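Local coordinates for protein endoglucanase E-5 (Thermobifida fusca, PDB 2CKR) that hydrolyses internal beta-1,4-glucosidic linkages in cellulose, lichenin and cereal beta-glucans, the chain here being its family 5 catalytic domain, at residues 84-89 / 124-129; 131-136 / 165-170; 174-179 / 202-207; 226-231 / 261-266. The protein carries 1 engineered substitution. All blocks are in the same frame, centred on the assembly; numbering follows the deposited sequence. Where two conformers were deposited one is given.

Contact 1 of 4, residues 84-89 / 124-129; sequences QLIDMA and QRHASK. With ZN (zinc ion), chain G.
Ile86 packs CG2 and CD1 over one face of the imidazole of His126, which has just left helix 112-125. With Ile86 CG1 anti to the carbonyl carbon (chi1 -71°), both branches reach the ring: CG2 sits 3.7 Å from the centroid of His126, while CD1 comes within 3.7 Å of His126 NE2. A branched, purely apolar side chain suits this flat partner. At the next residue, the carboxylate of Asp87 reaches across; its OD1 forms a 2.9 Å salt bridge with Lys129 NZ, which meets it nearly in line with the C-O bond. Lys129 NZ also bonds His126 ND1 at 2.9 Å, close to the ring plane, tying ring edge to acid. A leucine in place of His126 would probably leave Lys129 NZ without its second partner and freer to turn. The beta turn from His126 to Lys129 places Ala127 O as a zinc ligand, 2.4 Å from the ion, which Asp163 and Asp165 also bind. Here helices 75-90 and 112-125 meet outside the barrel: Arg125 CG lies against the opposite face of the His126 ring, near its rim, His83 meets the ring, and Ile86 continues inward onto Leu62 and Val98 of strands 59-65 and 95-101.

Contact 2 of 4, residues 131-136 / 165-170; sequences NVLYEI and DSVIIV. With ZN (zinc ion), chain G.
Tyr134 and Glu135 pair with Ile168 and Ile169 as parallel strands, their axes 4.7 Å apart and turned by 24°, in a ladder from Tyr134 N to Val167 O, Ile169 N to Tyr134 O (2.8 Å, 169° at the hydrogen) and Ile136 N to Ile169 O. These are the fourth and fifth strands of the TIM barrel, joined by helix 145-162 in a beta-alpha-beta crossover. Glu135 and Ile169 share one face, toward the barrel interior. The extended glutamate carries its carboxylate past Ile169 to Arg61 and Thr230, near the catalytic centre. Two residues back on that face, Leu133 and Val167 lie side by side, Leu133 CD2 3.9 Å from Val167 CG1, compact aliphatic groups suited to a barrel core. On the face of Tyr134 and Ile168, toward the helices, Ile136 has CG1 between its backbone N and carbonyl carbon (chi1 59°), which directs CG2 to within 3.9 Å of Ile168 CG2. The Tyr134 ring packs on helix 112-125, and its hydroxyl bonds Asp163. Where the strands part, one water bridges Val132 O and Val167 N. Asp165 OD1 binds the zinc ion at 2.2 Å, while Asp165 OD2 accepts a bond of 2.7 Å from the zinc-bound water.

Contact 3 of 4, residues 174-179 / 202-207; sequences GWSSLG and AFHFYA
His204 packs against Ser176 at the C-terminal end of the sixth strand of the TIM barrel, where the loop after the fifth strand turns past the active site. The backbones are pinned by one bond, His204 N to Ser176 O at 2.8 Å. Starting down the histidine, CB lies 3.8 Å from Trp175 O and is equally close to Ser176 O. CG, placed anti to the carbonyl carbon (chi1 -65°), turns one imidazole face to Ser176 CB, which stands 3.9 Å from the ring centroid and only 7° off its normal, a CH-pi contact. The small serine permits this close approach, and its OG bonds Asn138 O instead. At the ring edge ND1 bonds Glu139, by similarity the proton donor, and NE2 bonds Thr230, so the ring's rotation is fixed from both nitrogens. An alanine at His204 is likely to leave Glu139 and Thr230 without these mates and uncover Ser176 CB. Farther along, Leu178 crosses Phe203 at about a right angle, Leu178 CD1 coming within 3.4 Å of Phe203 CD1, both apolar groups facing helix 212-224. Beside the histidine a single water donates to Trp175 O at 2.9 Å and to His204 O at 3.0 Å.

Contact 4 of 4, residues 226-231 / 261-266; sequences PVFVTQ and GWTKWN. Engineered in segment 226-231: Gln231 (natural residue Glu).
Thr263 grips strand 227-231 twice: its N donates to Val229 O at 2.9 Å, and its OG1 to Thr230 O at 2.8 Å. The hydroxyl comes from above the carbonyl plane, not along a lone pair. Threonine suits the place by supplying this extra bond. Val229 N completes the parallel pairing with Gly261 O at 3.0 Å, and a water links Val227 O to Gly261 N where the strands diverge. Outward from this ladder, the Phe228 ring lies with its face over the backbone of Gly261, Phe228 CE1 only 3.6 Å from Gly261 CA; a CB here would run into CE1, which explains the glycine. The engineered Gln231, a glutamate in nature and by similarity the nucleophile, runs extended, CG anti to the backbone N (chi1 -155°), and stacks its amide on Trp265, planes 14° apart and NE2 3.7 Å above the indole. Its OE1 bonds Arg61 and its NE2 bonds Tyr206, holding the amide flat. Asn266, after a cis peptide, lies on the other indole face. These are the seventh and eighth barrel strands, joined through helix 245-258; strand 199-206 flanks the first, while the backbone of Trp262 bonds to strand 29-32 and its indole packs on helix 295-305.

How the contacts relate
The four contacts follow one another along the chain within a single TIM barrel. Contact 1 lies in the outer helical layer, its centre about 13 Å from that of contact 2, which it touches through Ile86 CG2 and Val132 CG2; one zinc ion is shared by both. Contacts 2, 3 and 4 all reach the closed eight-stranded sheet. Contact 3 is joined to contact 2 by neighbouring strands 168-170 and 199-206, and to contact 4, only about 10 Å away between centres, by strands 199-206 and 227-233. Contacts 2, 3 and 4 meet around Thr230 at the catalytic cleft, whereas contact 1 stands about 28 Å from contact 3 between centres, on the opposite side of the chain's centre.

Contact 1 of 4, residues 84-89 / 124-129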
loop_
_atom_site.group_PDB
_atom_site.type_symbol
_atom_site.label_atom_id
_atom_site.label_comp_id
_atom_site.label_asym_id
_atom_site.label_seq_id
_atom_site.Cartn_x
_atom_site.Cartn_y
_atom_site.Cartn_z
ATOM N N GLN A 84 8.997 -0.813 15.298
ATOM C CA GLN A 84 8.339 0.149 16.164
ATOM C C GLN A 84 7.032 0.624 15.551
ATOM O O GLN A 84 6.040 0.756 16.246
ATOM C CB GLN A 84 9.249 1.348 16.422
ATOM C CG GLN A 84 8.686 2.405 17.380
ATOM C CD GLN A 84 9.745 3.450 17.716
ATOM O OE1 GLN A 84 10.199 4.182 16.836
ATOM N NE2 GLN A 84 10.181 3.481 18.976
ATOM N N LEU A 85 7.032 0.880 14.243
ATOM C CA LEU A 85 5.836 1.381 13.568
ATOM C C LEU A 85 4.779 0.295 13.434
ATOM O O LEU A 85 3.594 0.574 13.519
ATOM C CB LEU A 85 6.190 1.978 12.185
ATOM C CG LEU A 85 6.938 3.322 12.159
ATOM C CD1 LEU A 85 7.483 3.615 10.760
ATOM C CD2 LEU A 85 6.053 4.474 12.617
ATOM N N ILE A 86 5.193 -0.950 13.231
ATOM C CA ILE A 86 4.246 -2.058 13.164
ATOM C C ILE A 86 3.544 -2.184 14.530
ATOM O O ILE A 86 2.323 -2.322 14.593
ATOM C CB ILE A 86 4.972 -3.357 12.775
ATOM C CG1 ILE A 86 5.407 -3.304 11.298
ATOM C CG2 ILE A 86 4.088 -4.599 13.058
ATOM C CD1 ILE A 86 6.540 -4.261 10.969
ATOM N N ASP A 87 4.318 -2.119 15.612
ATOM C CA ASP A 87 3.755 -2.171 16.972
ATOM C C ASP A 87 2.817 -0.996 17.276
ATOM O O ASP A 87 1.784 -1.174 17.919
ATOM C CB ASP A 87 4.867 -2.235 18.031
ATOM C CG ASP A 87 5.555 -3.600 18.087
ATOM O OD1 ASP A 87 4.998 -4.584 17.547
ATOM O OD2 ASP A 87 6.662 -3.791 18.649
ATOM N N MET A 88 3.179 0.196 16.807
ATOM C CA MET A 88 2.365 1.398 17.021
ATOM C C MET A 88 1.031 1.307 16.290
ATOM O O MET A 88 -0.011 1.658 16.836
ATOM C CB MET A 88 3.117 2.653 16.575
ATOM C CG MET A 88 4.214 3.067 17.521
ATOM S SD MET A 88 5.087 4.518 16.904
ATOM C CE MET A 88 4.017 5.830 17.555
ATOM N N ALA A 89 1.064 0.837 15.050
ATOM C CA ALA A 89 -0.154 0.668 14.275
ATOM C C ALA A 89 -1.057 -0.369 14.929
ATOM O O ALA A 89 -2.265 -0.160 15.054
ATOM C CB ALA A 89 0.185 0.260 12.881
ATOM N N GLN A 124 9.500 -13.224 11.351
ATOM C CA GLN A 124 9.748 -13.970 12.587
ATOM C C GLN A 124 9.227 -13.182 13.789
ATOM O O GLN A 124 8.510 -13.726 14.641
ATOM C CB GLN A 124 11.237 -14.301 12.756
ATOM C CG GLN A 124 11.534 -15.302 13.877
ATOM C CD GLN A 124 11.627 -14.671 15.267
ATOM O OE1 GLN A 124 11.946 -13.484 15.413
ATOM N NE2 GLN A 124 11.347 -15.471 16.292
ATOM N N ARG A 125 9.564 -11.897 13.838
ATOM C CA ARG A 125 9.170 -11.039 14.952
ATOM C C ARG A 125 7.659 -10.901 15.098
ATOM O O ARG A 125 7.151 -10.909 16.228
ATOM C CB ARG A 125 9.778 -9.644 14.792
ATOM C CG ARG A 125 9.559 -8.708 15.989
ATOM C CD ARG A 125 10.381 -9.065 17.218
ATOM N NE ARG A 125 11.775 -8.615 17.116
ATOM C CZ ARG A 125 12.205 -7.370 17.367
ATOM N NH1 ARG A 125 11.365 -6.400 17.729
ATOM N NH2 ARG A 125 13.493 -7.085 17.233
ATOM N N HIS A 126 6.956 -10.774 13.974
ATOM C CA HIS A 126 5.527 -10.434 13.976
ATOM C C HIS A 126 4.621 -11.585 13.558
ATOM O O HIS A 126 3.453 -11.375 13.258
ATOM C CB HIS A 126 5.294 -9.195 13.093
ATOM C CG HIS A 126 6.087 -8.014 13.543
ATOM N ND1 HIS A 126 5.886 -7.422 14.771
ATOM C CD2 HIS A 126 7.125 -7.358 12.971
ATOM C CE1 HIS A 126 6.756 -6.440 14.930
ATOM N NE2 HIS A 126 7.524 -6.382 13.856
ATOM N N ALA A 127 5.148 -12.805 13.591
ATOM C CA ALA A 127 4.398 -14.002 13.180
ATOM C C ALA A 127 3.065 -14.207 13.915
ATOM O O ALA A 127 2.103 -14.667 13.320
ATOM C CB ALA A 127 5.270 -15.249 13.339
ATOM N N SER A 128 3.018 -13.883 15.200
ATOM C CA SER A 128 1.799 -14.063 16.004
ATOM C C SER A 128 0.698 -13.011 15.734
ATOM O O SER A 128 -0.465 -13.207 16.106
ATOM C CB SER A 128 2.160 -14.063 17.485
ATOM O OG SER A 128 2.686 -12.803 17.869
ATOM N N LYS A 129 1.064 -11.888 15.126
ATOM C CA LYS A 129 0.093 -10.860 14.753
ATOM C C LYS A 129 -0.787 -11.360 13.602
ATOM O O LYS A 129 -0.332 -12.149 12.775
ATOM C CB LYS A 129 0.806 -9.572 14.340
ATOM C CG LYS A 129 1.576 -8.876 15.473
ATOM C CD LYS A 129 2.045 -7.480 15.061
ATOM C CE LYS A 129 2.572 -6.655 16.231
ATOM N NZ LYS A 129 3.849 -7.169 16.790
HETATM ZN ZN ZN G . 0.827 -15.196 11.352
HETATM O O HOH W 1 -0.979 -15.553 12.579
#

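Contact 2 of 4, residues 131-136 / 165-170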
loop_
_atom_site.group_PDB
_atom_site.type_symbol
_atom_site.label_atom_id
_atom_site.label_comp_id
_atom_site.label_asym_id
_atom_site.label_seq_id
_atom_site.Cartn_x
_atom_site.Cartn_y
_atom_site.Cartn_z
ATOM N N ASN A 131 -2.681 -8.939 11.769
ATOM C CA ASN A 131 -3.031 -7.670 11.122
ATOM C C ASN A 131 -1.965 -7.116 10.185
ATOM O O ASN A 131 -2.094 -5.986 9.692
ATOM C CB ASN A 131 -3.370 -6.591 12.172
ATOM C CG ASN A 131 -2.169 -6.216 13.042
ATOM O OD1 ASN A 131 -1.540 -7.090 13.629
ATOM N ND2 ASN A 131 -1.844 -4.920 13.122
ATOM N N VAL A 132 -0.916 -7.896 9.956
ATOM C CA VAL A 132 0.192 -7.489 9.090
ATOM C C VAL A 132 0.141 -8.181 7.719
ATOM O O VAL A 132 0.019 -9.406 7.626
ATOM C CB VAL A 132 1.544 -7.780 9.775
ATOM C CG1 VAL A 132 2.695 -7.201 8.973
ATOM C CG2 VAL A 132 1.546 -7.223 11.210
ATOM N N LEU A 133 0.208 -7.364 6.667
ATOM C CA LEU A 133 0.307 -7.785 5.276
ATOM C C LEU A 133 1.667 -7.324 4.742
ATOM O O LEU A 133 2.204 -6.310 5.183
ATOM C CB LEU A 133 -0.787 -7.113 4.455
ATOM C CG LEU A 133 -2.248 -7.405 4.796
ATOM C CD1 LEU A 133 -2.773 -6.466 5.884
ATOM C CD2 LEU A 133 -3.095 -7.270 3.533
ATOM N N TYR A 134 2.222 -8.080 3.809
ATOM C CA TYR A 134 3.581 -7.860 3.337
ATOM C C TYR A 134 3.548 -7.516 1.857
ATOM O O TYR A 134 3.014 -8.283 1.070
ATOM C CB TYR A 134 4.396 -9.126 3.530
ATOM C CG TYR A 134 4.524 -9.560 4.963
ATOM C CD1 TYR A 134 5.547 -9.087 5.747
ATOM C CD2 TYR A 134 3.604 -10.419 5.540
ATOM C CE1 TYR A 134 5.676 -9.473 7.070
ATOM C CE2 TYR A 134 3.721 -10.799 6.872
ATOM C CZ TYR A 134 4.760 -10.331 7.624
ATOM O OH TYR A 134 4.878 -10.721 8.937
ATOM N N GLU A 135 4.079 -6.357 1.486
ATOM C CA GLU A 135 4.125 -5.920 0.089
ATOM C C GLU A 135 5.573 -6.014 -0.391
ATOM O O GLU A 135 6.404 -5.194 -0.014
ATOM C CB GLU A 135 3.590 -4.483 -0.029
ATOM C CG GLU A 135 3.551 -3.947 -1.455
ATOM C CD GLU A 135 2.836 -2.604 -1.576
ATOM O OE1 GLU A 135 2.670 -2.109 -2.716
ATOM O OE2 GLU A 135 2.420 -2.039 -0.528
ATOM N N ILE A 136 5.872 -7.010 -1.225
ATOM C CA ILE A 136 7.264 -7.402 -1.500
ATOM C C ILE A 136 7.977 -6.622 -2.621
ATOM O O ILE A 136 9.196 -6.744 -2.762
ATOM C CB ILE A 136 7.370 -8.934 -1.768
ATOM C CG1 ILE A 136 6.507 -9.357 -2.958
ATOM C CG2 ILE A 136 6.974 -9.718 -0.529
ATOM C CD1 ILE A 136 6.755 -10.759 -3.396
ATOM N N ASP A 165 0.478 -17.729 7.502
ATOM C CA ASP A 165 -0.898 -17.286 7.254
ATOM C C ASP A 165 -1.048 -15.844 6.748
ATOM O O ASP A 165 -2.154 -15.395 6.483
ATOM C CB ASP A 165 -1.801 -17.513 8.485
ATOM C CG ASP A 165 -1.153 -17.120 9.798
ATOM O OD1 ASP A 165 -0.227 -16.282 9.811
ATOM O OD2 ASP A 165 -1.521 -17.615 10.892
ATOM N N SER A 166 0.057 -15.138 6.572
ATOM C CA SER A 166 -0.025 -13.724 6.213
ATOM C C SER A 166 -0.309 -13.535 4.724
ATOM O O SER A 166 0.092 -14.347 3.885
ATOM C CB SER A 166 1.259 -13.009 6.588
ATOM O OG SER A 166 2.317 -13.449 5.766
ATOM N N VAL A 167 -1.050 -12.480 4.420
ATOM C CA VAL A 167 -1.341 -12.099 3.051
ATOM C C VAL A 167 -0.146 -11.356 2.458
ATOM O O VAL A 167 0.444 -10.491 3.110
ATOM C CB VAL A 167 -2.595 -11.183 3.009
ATOM C CG1 VAL A 167 -2.849 -10.650 1.598
ATOM C CG2 VAL A 167 -3.805 -11.922 3.545
ATOM N N ILE A 168 0.214 -11.711 1.228
ATOM C CA ILE A 168 1.303 -11.052 0.514
ATOM C C ILE A 168 0.755 -10.347 -0.731
ATOM O O ILE A 168 -0.048 -10.932 -1.466
ATOM C CB ILE A 168 2.390 -12.084 0.145
ATOM C CG1 ILE A 168 2.997 -12.678 1.425
ATOM C CG2 ILE A 168 3.485 -11.442 -0.697
ATOM C CD1 ILE A 168 3.918 -13.878 1.188
ATOM N N ILE A 169 1.189 -9.106 -0.945
ATOM C CA ILE A 169 0.804 -8.300 -2.100
ATOM C C ILE A 169 1.982 -8.200 -3.060
ATOM O O ILE A 169 3.090 -7.846 -2.659
ATOM C CB ILE A 169 0.357 -6.887 -1.683
ATOM C CG1 ILE A 169 -0.797 -6.976 -0.676
ATOM C CG2 ILE A 169 -0.040 -6.073 -2.930
ATOM C CD1 ILE A 169 -1.148 -5.646 -0.012
ATOM N N VAL A 170 1.728 -8.501 -4.327
ATOM C CA VAL A 170 2.766 -8.578 -5.341
ATOM C C VAL A 170 2.594 -7.452 -6.347
ATOM O O VAL A 170 1.519 -7.282 -6.905
ATOM C CB VAL A 170 2.696 -9.912 -6.086
ATOM C CG1 VAL A 170 3.736 -9.965 -7.219
ATOM C CG2 VAL A 170 2.871 -11.075 -5.114
HETATM ZN ZN ZN G . 0.827 -15.196 11.352
HETATM O O HOH W 2 -2.028 -10.810 6.624
HETATM O O HOH W 1 -0.979 -15.553 12.579
#

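Contact 3 of 4, residues 174-179 / 202-207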
loop_
_atom_site.group_PDB
_atom_site.type_symbol
_atom_site.label_atom_id
_atom_site.label_comp_id
_atom_site.label_asym_id
_atom_site.label_seq_id
_atom_site.Cartn_x
_atom_site.Cartn_y
_atom_site.Cartn_z
ATOM N N GLY A 174 4.938 -2.203 -15.003
ATOM C CA GLY A 174 4.707 -0.826 -15.386
ATOM C C GLY A 174 4.275 0.053 -14.234
ATOM O O GLY A 174 3.219 0.683 -14.280
ATOM N N TRP A 175 5.119 0.113 -13.211
ATOM C CA TRP A 175 4.834 0.828 -11.975
ATOM C C TRP A 175 3.518 0.365 -11.368
ATOM O O TRP A 175 2.706 1.166 -10.922
ATOM C CB TRP A 175 4.836 2.341 -12.184
ATOM C CG TRP A 175 6.139 2.849 -12.692
ATOM C CD1 TRP A 175 7.192 3.259 -11.947
ATOM C CD2 TRP A 175 6.541 2.968 -14.062
ATOM N NE1 TRP A 175 8.225 3.649 -12.763
ATOM C CE2 TRP A 175 7.844 3.492 -14.069
ATOM C CE3 TRP A 175 5.913 2.723 -15.289
ATOM C CZ2 TRP A 175 8.547 3.749 -15.252
ATOM C CZ3 TRP A 175 6.607 2.993 -16.469
ATOM C CH2 TRP A 175 7.914 3.496 -16.435
ATOM N N SER A 176 3.358 -0.947 -11.310
ATOM C CA SER A 176 2.167 -1.591 -10.759
ATOM C C SER A 176 0.885 -1.038 -11.385
ATOM O O SER A 176 -0.087 -0.784 -10.677
ATOM C CB SER A 176 2.141 -1.489 -9.226
ATOM O OG SER A 176 3.043 -2.417 -8.644
ATOM N N SER A 177 0.894 -0.879 -12.713
ATOM C CA SER A 177 -0.302 -0.499 -13.481
ATOM C C SER A 177 -1.030 -1.689 -14.119
ATOM O O SER A 177 -1.767 -1.518 -15.092
ATOM C CB SER A 177 0.053 0.511 -14.582
ATOM O OG SER A 177 0.962 -0.044 -15.520
ATOM N N LEU A 178 -0.846 -2.880 -13.556
ATOM C CA LEU A 178 -1.318 -4.121 -14.164
ATOM C C LEU A 178 -0.895 -4.225 -15.638
ATOM O O LEU A 178 -1.602 -4.815 -16.454
ATOM C CB LEU A 178 -2.838 -4.277 -14.009
ATOM C CG LEU A 178 -3.382 -4.380 -12.576
ATOM C CD1 LEU A 178 -4.850 -3.978 -12.531
ATOM C CD2 LEU A 178 -3.192 -5.787 -12.004
ATOM N N GLY A 179 0.267 -3.655 -15.967
ATOM C CA GLY A 179 0.812 -3.693 -17.312
ATOM C C GLY A 179 0.382 -2.560 -18.239
ATOM O O GLY A 179 0.971 -2.402 -19.294
ATOM N N ALA A 202 -1.016 -5.750 -6.789
ATOM C CA ALA A 202 -1.128 -4.303 -6.625
ATOM C C ALA A 202 -1.517 -3.563 -7.900
ATOM O O ALA A 202 -1.045 -3.888 -8.996
ATOM C CB ALA A 202 0.168 -3.740 -6.088
ATOM N N PHE A 203 -2.347 -2.530 -7.727
ATOM C CA PHE A 203 -2.643 -1.555 -8.766
ATOM C C PHE A 203 -2.493 -0.130 -8.217
ATOM O O PHE A 203 -2.955 0.187 -7.116
ATOM C CB PHE A 203 -4.049 -1.775 -9.318
ATOM C CG PHE A 203 -4.410 -0.853 -10.456
ATOM C CD1 PHE A 203 -3.695 -0.889 -11.651
ATOM C CD2 PHE A 203 -5.448 0.064 -10.325
ATOM C CE1 PHE A 203 -4.038 -0.044 -12.707
ATOM C CE2 PHE A 203 -5.786 0.902 -11.360
ATOM C CZ PHE A 203 -5.081 0.844 -12.565
ATOM N N HIS A 204 -1.787 0.695 -8.980
ATOM C CA HIS A 204 -1.551 2.094 -8.672
ATOM C C HIS A 204 -2.106 2.990 -9.783
ATOM O O HIS A 204 -1.931 2.691 -10.974
ATOM C CB HIS A 204 -0.050 2.366 -8.572
ATOM C CG HIS A 204 0.639 1.662 -7.445
ATOM N ND1 HIS A 204 1.937 1.952 -7.089
ATOM C CD2 HIS A 204 0.219 0.708 -6.583
ATOM C CE1 HIS A 204 2.289 1.205 -6.063
ATOM N NE2 HIS A 204 1.271 0.435 -5.740
ATOM N N PHE A 205 -2.743 4.093 -9.404
ATOM C CA PHE A 205 -3.227 5.067 -10.386
ATOM C C PHE A 205 -3.225 6.483 -9.837
ATOM O O PHE A 205 -3.300 6.688 -8.628
ATOM C CB PHE A 205 -4.637 4.701 -10.867
ATOM C CG PHE A 205 -5.696 4.825 -9.805
ATOM C CD1 PHE A 205 -6.360 6.034 -9.603
ATOM C CD2 PHE A 205 -6.015 3.744 -8.992
ATOM C CE1 PHE A 205 -7.326 6.154 -8.606
ATOM C CE2 PHE A 205 -6.993 3.853 -8.016
ATOM C CZ PHE A 205 -7.646 5.061 -7.821
ATOM N N TYR A 206 -3.207 7.448 -10.751
ATOM C CA TYR A 206 -3.279 8.864 -10.433
ATOM C C TYR A 206 -4.367 9.448 -11.331
ATOM O O TYR A 206 -4.199 9.518 -12.541
ATOM C CB TYR A 206 -1.914 9.524 -10.636
ATOM C CG TYR A 206 -0.872 8.965 -9.683
ATOM C CD1 TYR A 206 -0.633 9.566 -8.449
ATOM C CD2 TYR A 206 -0.168 7.804 -9.994
ATOM C CE1 TYR A 206 0.305 9.037 -7.557
ATOM C CE2 TYR A 206 0.765 7.262 -9.111
ATOM C CZ TYR A 206 1.000 7.886 -7.896
ATOM O OH TYR A 206 1.935 7.367 -7.022
ATOM N N ALA A 207 -5.481 9.842 -10.721
ATOM C CA ALA A 207 -6.731 10.050 -11.445
ATOM C C ALA A 207 -6.688 11.150 -12.516
ATOM O O ALA A 207 -7.412 11.059 -13.513
ATOM C CB ALA A 207 -7.862 10.310 -10.457
HETATM O O HOH W 3 0.854 2.993 -12.155
#

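Contact 4 of 4, residues 226-231 / 261-266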
loop_
_atom_site.group_PDB
_atom_site.type_symbol
_atom_site.label_atom_id
_atom_site.label_comp_id
_atom_site.label_asym_id
_atom_site.label_seq_id
_atom_site.Cartn_x
_atom_site.Cartn_y
_atom_site.Cartn_z
ATOM N N PRO A 226 -7.411 -11.298 -6.798
ATOM C CA PRO A 226 -7.579 -10.248 -5.784
ATOM C C PRO A 226 -6.673 -9.065 -6.044
ATOM O O PRO A 226 -5.496 -9.260 -6.346
ATOM C CB PRO A 226 -7.206 -10.946 -4.464
ATOM C CG PRO A 226 -7.087 -12.389 -4.799
ATOM C CD PRO A 226 -6.726 -12.480 -6.247
ATOM N N VAL A 227 -7.218 -7.858 -5.942
ATOM C CA VAL A 227 -6.458 -6.632 -6.170
ATOM C C VAL A 227 -6.516 -5.736 -4.939
ATOM O O VAL A 227 -7.548 -5.654 -4.271
ATOM C CB VAL A 227 -6.987 -5.864 -7.398
ATOM C CG1 VAL A 227 -6.281 -4.518 -7.571
ATOM C CG2 VAL A 227 -6.828 -6.710 -8.646
ATOM N N PHE A 228 -5.383 -5.111 -4.619
ATOM C CA PHE A 228 -5.337 -4.066 -3.604
ATOM C C PHE A 228 -4.664 -2.844 -4.208
ATOM O O PHE A 228 -3.603 -2.950 -4.835
ATOM C CB PHE A 228 -4.573 -4.525 -2.349
ATOM C CG PHE A 228 -4.858 -3.679 -1.131
ATOM C CD1 PHE A 228 -5.771 -4.106 -0.179
ATOM C CD2 PHE A 228 -4.232 -2.450 -0.955
ATOM C CE1 PHE A 228 -6.064 -3.313 0.937
ATOM C CE2 PHE A 228 -4.522 -1.651 0.156
ATOM C CZ PHE A 228 -5.444 -2.094 1.100
ATOM N N VAL A 229 -5.274 -1.681 -4.021
ATOM C CA VAL A 229 -4.725 -0.446 -4.557
ATOM C C VAL A 229 -3.822 0.122 -3.472
ATOM O O VAL A 229 -4.280 0.831 -2.580
ATOM C CB VAL A 229 -5.859 0.508 -4.992
ATOM C CG1 VAL A 229 -5.329 1.884 -5.410
ATOM C CG2 VAL A 229 -6.658 -0.150 -6.133
ATOM N N THR A 230 -2.548 -0.249 -3.512
ATOM C CA THR A 230 -1.635 0.137 -2.433
ATOM C C THR A 230 -1.155 1.570 -2.565
ATOM O O THR A 230 -0.579 2.114 -1.626
ATOM C CB THR A 230 -0.422 -0.807 -2.348
ATOM O OG1 THR A 230 0.170 -0.960 -3.634
ATOM C CG2 THR A 230 -0.832 -2.223 -1.952
ATOM N N GLN A 231 -1.364 2.183 -3.723
ATOM C CA GLN A 231 -0.964 3.572 -3.919
ATOM C C GLN A 231 -1.826 4.253 -4.972
ATOM O O GLN A 231 -1.897 3.795 -6.105
ATOM C CB GLN A 231 0.513 3.631 -4.344
ATOM C CG GLN A 231 1.195 4.919 -4.005
ATOM C CD GLN A 231 2.692 4.883 -4.269
ATOM O OE1 GLN A 231 3.415 4.097 -3.662
ATOM N NE2 GLN A 231 3.163 5.762 -5.160
ATOM N N GLY A 261 -9.728 -2.840 -1.524
ATOM C CA GLY A 261 -9.097 -1.985 -0.538
ATOM C C GLY A 261 -8.120 -1.017 -1.168
ATOM O O GLY A 261 -7.634 -1.227 -2.289
ATOM N N TRP A 262 -7.840 0.058 -0.449
ATOM C CA TRP A 262 -6.926 1.061 -0.948
ATOM C C TRP A 262 -6.213 1.838 0.140
ATOM O O TRP A 262 -6.718 1.976 1.253
ATOM C CB TRP A 262 -7.650 2.027 -1.875
ATOM C CG TRP A 262 -8.951 2.683 -1.419
ATOM C CD1 TRP A 262 -10.200 2.334 -1.819
ATOM C CD2 TRP A 262 -9.113 3.868 -0.614
ATOM N NE1 TRP A 262 -11.135 3.202 -1.301
ATOM C CE2 TRP A 262 -10.495 4.150 -0.551
ATOM C CE3 TRP A 262 -8.234 4.701 0.099
ATOM C CZ2 TRP A 262 -11.014 5.221 0.179
ATOM C CZ3 TRP A 262 -8.758 5.789 0.808
ATOM C CH2 TRP A 262 -10.125 6.028 0.847
ATOM N N THR A 263 -5.020 2.327 -0.199
ATOM C CA THR A 263 -4.297 3.275 0.652
ATOM C C THR A 263 -3.834 4.465 -0.194
ATOM O O THR A 263 -3.135 4.293 -1.179
ATOM C CB THR A 263 -3.108 2.604 1.379
ATOM O OG1 THR A 263 -2.386 1.742 0.483
ATOM C CG2 THR A 263 -3.621 1.656 2.477
ATOM N N LYS A 264 -4.224 5.668 0.210
ATOM C CA LYS A 264 -3.938 6.864 -0.566
ATOM C C LYS A 264 -2.516 7.382 -0.330
ATOM O O LYS A 264 -2.031 7.394 0.795
ATOM C CB LYS A 264 -4.946 7.966 -0.238
ATOM C CG LYS A 264 -4.939 9.116 -1.243
ATOM C CD LYS A 264 -5.796 10.274 -0.774
ATOM C CE LYS A 264 -5.683 11.516 -1.682
ATOM N NZ LYS A 264 -4.312 11.753 -2.241
ATOM N N TRP A 265 -1.865 7.805 -1.414
ATOM C CA TRP A 265 -0.575 8.467 -1.373
ATOM C C TRP A 265 -0.845 9.965 -1.205
ATOM O O TRP A 265 -1.375 10.568 -2.143
ATOM C CB TRP A 265 0.091 8.233 -2.730
ATOM C CG TRP A 265 1.494 8.668 -2.873
ATOM C CD1 TRP A 265 1.960 9.704 -3.638
ATOM C CD2 TRP A 265 2.642 8.047 -2.303
ATOM N NE1 TRP A 265 3.327 9.785 -3.538
ATOM C CE2 TRP A 265 3.774 8.781 -2.725
ATOM C CE3 TRP A 265 2.834 6.963 -1.433
ATOM C CZ2 TRP A 265 5.071 8.452 -2.329
ATOM C CZ3 TRP A 265 4.121 6.631 -1.051
ATOM C CH2 TRP A 265 5.225 7.371 -1.503
ATOM N N ASN A 266 -0.506 10.606 -0.084
ATOM C CA ASN A 266 0.217 10.059 1.063
ATOM C C ASN A 266 0.013 10.901 2.341
ATOM O O ASN A 266 -0.402 12.070 2.279
ATOM C CB ASN A 266 1.724 9.960 0.758
ATOM C CG ASN A 266 2.362 11.321 0.465
ATOM O OD1 ASN A 266 2.614 12.112 1.366
ATOM N ND2 ASN A 266 2.630 11.587 -0.805
HETATM O O HOH W 4 -8.804 -5.616 -1.597
#